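Local coordinates for putative pectin lyase (PDB 7CHU), which serves as the trimeric tailspike of a deep-sea thermophilic bacteriophage and probably binds or degrades polysaccharide on the host cell surface, at residues F482-S494 and V497-G511. Sequence-based numbering, arbitrary orientation.
Sequences FTPVTASSTLNNS and VDSADNKLKFKDNTG
S494 and K507 form an antiparallel hydrogen-bonded pair, K507 N donating to S494 O at 2.9 Å and S494 N to K507 O at 3.0 Å. N493 and S494 both face K507, a G1 beta bulge. Elsewhere a single bridge joins V485 to D498, made by V485 N to V497 O (3.0 Å) and S499 N to V485 O (2.8 Å). K507 reaches the loop with its ammonium: its chain, otherwise extended, bends at chi3 (-80°), which brings NZ 3.0 Å from T490 O, with weaker bonds to T490 OG1 and A487 O. The amides of N493 and N509 lie side by side, only 12° from coplanar, and N493 ND2 donates to N509 OD1 at 3.1 Å; a water accepts from N509 N and donates to N493 OD1. At the other end F482 and P484 pack on V497, F482 CB meeting V497 CG2 at 3.6 Å, while L504 CD1 sits over one face of the F482 ring. The loop leading from strand 480-481 into strand 494-498 thus lies against the hairpin of 494-498 and 503-507, near the C-terminus, with strand 513-515 completing the three-stranded sheet. S494 pairs with a strand of the second subunit, continuing the sheet across the trimer interface, and F482 packs on L495 of the third subunit.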
loop_
_atom_site.group_PDB
_atom_site.type_symbol
_atom_site.label_atom_id
_atom_site.label_comp_id
_atom_site.label_asym_id
_atom_site.label_seq_id
_atom_site.Cartn_x
_atom_site.Cartn_y
_atom_site.Cartn_z
ATOM N N PHE A 482 17.964 -23.838 50.541
ATOM C CA PHE A 482 18.018 -25.120 49.840
ATOM C C PHE A 482 16.724 -25.909 49.996
ATOM O O PHE A 482 16.110 -25.924 51.068
ATOM C CB PHE A 482 19.169 -25.991 50.363
ATOM C CG PHE A 482 20.548 -25.431 50.102
ATOM C CD1 PHE A 482 21.140 -24.555 51.016
ATOM C CD2 PHE A 482 21.266 -25.814 48.993
ATOM C CE1 PHE A 482 22.417 -24.054 50.803
ATOM C CE2 PHE A 482 22.544 -25.312 48.763
ATOM C CZ PHE A 482 23.115 -24.429 49.669
ATOM N N THR A 483 16.338 -26.606 48.921
ATOM C CA THR A 483 15.352 -27.674 48.985
ATOM C C THR A 483 16.077 -29.001 49.117
ATOM O O THR A 483 16.974 -29.279 48.309
ATOM C CB THR A 483 14.487 -27.683 47.724
ATOM O OG1 THR A 483 13.730 -26.468 47.659
ATOM C CG2 THR A 483 13.529 -28.880 47.751
ATOM N N PRO A 484 15.754 -29.830 50.115
ATOM C CA PRO A 484 16.529 -31.066 50.320
ATOM C C PRO A 484 16.438 -32.008 49.120
ATOM O O PRO A 484 15.366 -32.217 48.557
ATOM C CB PRO A 484 15.892 -31.686 51.580
ATOM C CG PRO A 484 15.297 -30.488 52.340
ATOM C CD PRO A 484 14.801 -29.569 51.220
ATOM N N VAL A 485 17.576 -32.609 48.760
ATOM C CA VAL A 485 17.677 -33.594 47.685
ATOM C C VAL A 485 18.450 -34.800 48.205
ATOM O O VAL A 485 19.116 -34.739 49.236
ATOM C CB VAL A 485 18.380 -33.042 46.421
ATOM C CG1 VAL A 485 17.599 -31.874 45.829
ATOM C CG2 VAL A 485 19.831 -32.624 46.761
ATOM N N THR A 486 18.413 -35.879 47.431
ATOM C CA THR A 486 19.154 -37.080 47.781
ATOM C C THR A 486 20.637 -36.896 47.489
ATOM O O THR A 486 21.025 -36.212 46.534
ATOM C CB THR A 486 18.643 -38.281 46.988
ATOM O OG1 THR A 486 19.034 -38.136 45.611
ATOM C CG2 THR A 486 17.116 -38.391 47.090
ATOM N N ALA A 487 21.467 -37.556 48.303
ATOM C CA ALA A 487 22.911 -37.459 48.132
ATOM C C ALA A 487 23.360 -38.061 46.804
ATOM O O ALA A 487 24.242 -37.504 46.131
ATOM C CB ALA A 487 23.629 -38.146 49.296
ATOM N N SER A 488 22.753 -39.189 46.401
ATOM C CA SER A 488 23.165 -39.841 45.157
ATOM C C SER A 488 22.883 -38.990 43.928
ATOM O O SER A 488 23.470 -39.242 42.867
ATOM C CB SER A 488 22.484 -41.202 45.006
ATOM O OG SER A 488 21.076 -41.065 45.081
ATOM N N SER A 489 22.012 -37.988 44.029
ATOM C CA SER A 489 21.748 -37.160 42.853
ATOM C C SER A 489 22.808 -36.087 42.634
ATOM O O SER A 489 22.771 -35.406 41.605
ATOM C CB SER A 489 20.365 -36.498 42.950
ATOM O OG SER A 489 20.341 -35.402 43.869
ATOM N N THR A 490 23.738 -35.914 43.570
ATOM C CA THR A 490 24.674 -34.805 43.527
ATOM C C THR A 490 25.889 -35.155 42.669
ATOM O O THR A 490 26.381 -36.288 42.679
ATOM C CB THR A 490 25.103 -34.422 44.951
ATOM O OG1 THR A 490 25.707 -35.554 45.582
ATOM C CG2 THR A 490 23.896 -34.043 45.776
ATOM N N LEU A 491 26.348 -34.175 41.906
ATOM C CA LEU A 491 27.629 -34.219 41.232
ATOM C C LEU A 491 28.748 -33.883 42.216
ATOM O O LEU A 491 28.505 -33.349 43.295
ATOM C CB LEU A 491 27.649 -33.217 40.081
ATOM C CG LEU A 491 26.552 -33.374 39.025
ATOM C CD1 LEU A 491 26.623 -32.198 38.083
ATOM C CD2 LEU A 491 26.719 -34.682 38.303
ATOM N N ASN A 492 29.986 -34.183 41.825
ATOM C CA ASN A 492 31.145 -33.748 42.595
ATOM C C ASN A 492 31.148 -32.233 42.781
ATOM O O ASN A 492 30.668 -31.476 41.928
ATOM C CB ASN A 492 32.428 -34.189 41.913
ATOM C CG ASN A 492 32.665 -35.664 42.063
ATOM O OD1 ASN A 492 31.839 -36.376 42.638
ATOM N ND2 ASN A 492 33.788 -36.141 41.550
ATOM N N ASN A 493 31.665 -31.800 43.938
ATOM C CA ASN A 493 31.800 -30.377 44.284
ATOM C C ASN A 493 30.437 -29.715 44.468
ATOM O O ASN A 493 30.239 -28.547 44.128
ATOM C CB ASN A 493 32.659 -29.628 43.260
ATOM C CG ASN A 493 34.113 -30.131 43.241
ATOM O OD1 ASN A 493 34.767 -30.216 44.274
ATOM N ND2 ASN A 493 34.600 -30.466 42.078
ATOM N N SER A 494 29.505 -30.453 45.077
ATOM C CA SER A 494 28.118 -30.026 45.219
ATOM C C SER A 494 27.777 -29.748 46.674
ATOM O O SER A 494 27.962 -30.611 47.536
ATOM C CB SER A 494 27.161 -31.093 44.691
ATOM O OG SER A 494 27.228 -31.134 43.286
ATOM N N VAL A 497 21.453 -29.651 50.910
ATOM C CA VAL A 497 20.868 -30.239 52.110
ATOM C C VAL A 497 20.346 -31.634 51.762
ATOM O O VAL A 497 19.513 -31.795 50.858
ATOM C CB VAL A 497 19.752 -29.356 52.678
ATOM C CG1 VAL A 497 19.078 -30.055 53.858
ATOM C CG2 VAL A 497 20.309 -28.012 53.113
ATOM N N ASP A 498 20.842 -32.639 52.476
ATOM C CA ASP A 498 20.481 -34.037 52.252
ATOM C C ASP A 498 19.072 -34.325 52.779
ATOM O O ASP A 498 18.815 -34.187 53.978
ATOM C CB ASP A 498 21.510 -34.921 52.957
ATOM C CG ASP A 498 21.373 -36.396 52.618
ATOM O OD1 ASP A 498 20.345 -36.837 52.061
ATOM O OD2 ASP A 498 22.311 -37.140 52.925
ATOM N N SER A 499 18.180 -34.804 51.905
ATOM C CA SER A 499 16.817 -35.097 52.336
ATOM C C SER A 499 16.742 -36.305 53.263
ATOM O O SER A 499 15.713 -36.491 53.913
ATOM C CB SER A 499 15.901 -35.314 51.122
ATOM O OG SER A 499 16.322 -36.431 50.357
ATOM N N ALA A 500 17.805 -37.105 53.356
ATOM C CA ALA A 500 17.829 -38.220 54.299
ATOM C C ALA A 500 17.817 -37.737 55.742
ATOM O O ALA A 500 17.170 -38.347 56.596
ATOM C CB ALA A 500 19.060 -39.091 54.053
ATOM N N ASP A 501 18.541 -36.648 56.045
ATOM C CA ASP A 501 18.659 -36.206 57.429
ATOM C C ASP A 501 18.577 -34.691 57.590
ATOM O O ASP A 501 18.816 -34.194 58.698
ATOM C CB ASP A 501 19.972 -36.727 58.039
ATOM C CG ASP A 501 21.196 -36.379 57.195
ATOM O OD1 ASP A 501 21.106 -35.467 56.334
ATOM O OD2 ASP A 501 22.252 -37.018 57.394
ATOM N N ASN A 502 18.259 -33.942 56.529
ATOM C CA ASN A 502 18.083 -32.485 56.605
ATOM C C ASN A 502 19.346 -31.776 57.103
ATOM O O ASN A 502 19.275 -30.735 57.754
ATOM C CB ASN A 502 16.882 -32.114 57.479
ATOM C CG ASN A 502 15.575 -32.597 56.898
ATOM O OD1 ASN A 502 15.319 -32.468 55.692
ATOM N ND2 ASN A 502 14.734 -33.171 57.751
ATOM N N LYS A 503 20.510 -32.317 56.775
ATOM C CA LYS A 503 21.776 -31.692 57.116
ATOM C C LYS A 503 22.429 -31.069 55.884
ATOM O O LYS A 503 22.326 -31.608 54.770
ATOM C CB LYS A 503 22.717 -32.716 57.741
ATOM C CG LYS A 503 22.281 -33.111 59.138
ATOM C CD LYS A 503 23.232 -34.104 59.754
ATOM C CE LYS A 503 22.794 -34.454 61.172
ATOM N NZ LYS A 503 23.737 -35.463 61.710
ATOM N N LEU A 504 23.086 -29.927 56.095
ATOM C CA LEU A 504 23.904 -29.313 55.054
ATOM C C LEU A 504 25.136 -30.174 54.816
ATOM O O LEU A 504 25.882 -30.463 55.755
ATOM C CB LEU A 504 24.321 -27.901 55.455
ATOM C CG LEU A 504 25.206 -27.192 54.425
ATOM C CD1 LEU A 504 24.406 -26.853 53.162
ATOM C CD2 LEU A 504 25.805 -25.925 55.009
ATOM N N LYS A 505 25.350 -30.596 53.567
ATOM C CA LYS A 505 26.446 -31.496 53.238
ATOM C C LYS A 505 27.135 -30.992 51.982
ATOM O O LYS A 505 26.621 -30.125 51.270
ATOM C CB LYS A 505 25.971 -32.948 53.031
ATOM C CG LYS A 505 25.253 -33.546 54.232
ATOM C CD LYS A 505 25.054 -35.047 54.093
ATOM C CE LYS A 505 24.262 -35.588 55.293
ATOM N NZ LYS A 505 23.976 -37.040 55.159
ATOM N N PHE A 506 28.326 -31.530 51.745
ATOM C CA PHE A 506 29.111 -31.216 50.559
ATOM C C PHE A 506 29.668 -32.515 49.994
ATOM O O PHE A 506 30.349 -33.262 50.709
ATOM C CB PHE A 506 30.242 -30.242 50.914
ATOM C CG PHE A 506 31.067 -29.788 49.730
ATOM C CD1 PHE A 506 30.512 -28.959 48.770
ATOM C CD2 PHE A 506 32.410 -30.137 49.619
ATOM C CE1 PHE A 506 31.272 -28.515 47.693
ATOM C CE2 PHE A 506 33.176 -29.703 48.538
ATOM C CZ PHE A 506 32.599 -28.883 47.576
ATOM N N LYS A 507 29.376 -32.809 48.726
ATOM C CA LYS A 507 30.084 -33.887 48.042
ATOM C C LYS A 507 31.313 -33.283 47.385
ATOM O O LYS A 507 31.195 -32.476 46.454
ATOM C CB LYS A 507 29.207 -34.591 47.011
ATOM C CG LYS A 507 29.961 -35.623 46.185
ATOM C CD LYS A 507 29.041 -36.322 45.141
ATOM C CE LYS A 507 28.206 -37.418 45.794
ATOM N NZ LYS A 507 27.313 -38.139 44.830
ATOM N N ASP A 508 32.500 -33.683 47.843
ATOM C CA ASP A 508 33.685 -32.941 47.432
ATOM C C ASP A 508 34.245 -33.501 46.122
ATOM O O ASP A 508 33.653 -34.359 45.458
ATOM C CB ASP A 508 34.723 -32.878 48.563
ATOM C CG ASP A 508 35.302 -34.244 48.950
ATOM O OD1 ASP A 508 35.125 -35.222 48.182
ATOM O OD2 ASP A 508 35.949 -34.326 50.035
ATOM N N ASN A 509 35.410 -32.986 45.744
ATOM C CA ASN A 509 36.044 -33.364 44.493
ATOM C C ASN A 509 36.374 -34.847 44.423
ATOM O O ASN A 509 36.584 -35.360 43.325
ATOM C CB ASN A 509 37.311 -32.543 44.293
ATOM C CG ASN A 509 37.809 -32.578 42.848
ATOM O OD1 ASN A 509 37.075 -32.267 41.908
ATOM N ND2 ASN A 509 39.046 -32.985 42.679
ATOM N N THR A 510 36.441 -35.545 45.553
ATOM C CA THR A 510 36.721 -36.979 45.531
ATOM C C THR A 510 35.453 -37.817 45.369
ATOM O O THR A 510 35.534 -39.053 45.380
ATOM C CB THR A 510 37.476 -37.406 46.814
ATOM O OG1 THR A 510 36.584 -37.408 47.940
ATOM C CG2 THR A 510 38.651 -36.465 47.103
ATOM N N GLY A 511 34.283 -37.180 45.239
ATOM C CA GLY A 511 33.038 -37.908 45.162
ATOM C C GLY A 511 32.491 -38.387 46.489
ATOM O O GLY A 511 31.505 -39.135 46.507
HETATM O O HOH W 1 19.666 -29.204 48.605
HETATM O O HOH W 2 20.158 -38.838 50.500
HETATM O O HOH W 3 35.704 -34.136 40.568
HETATM O O HOH W 4 35.782 -30.209 46.754
#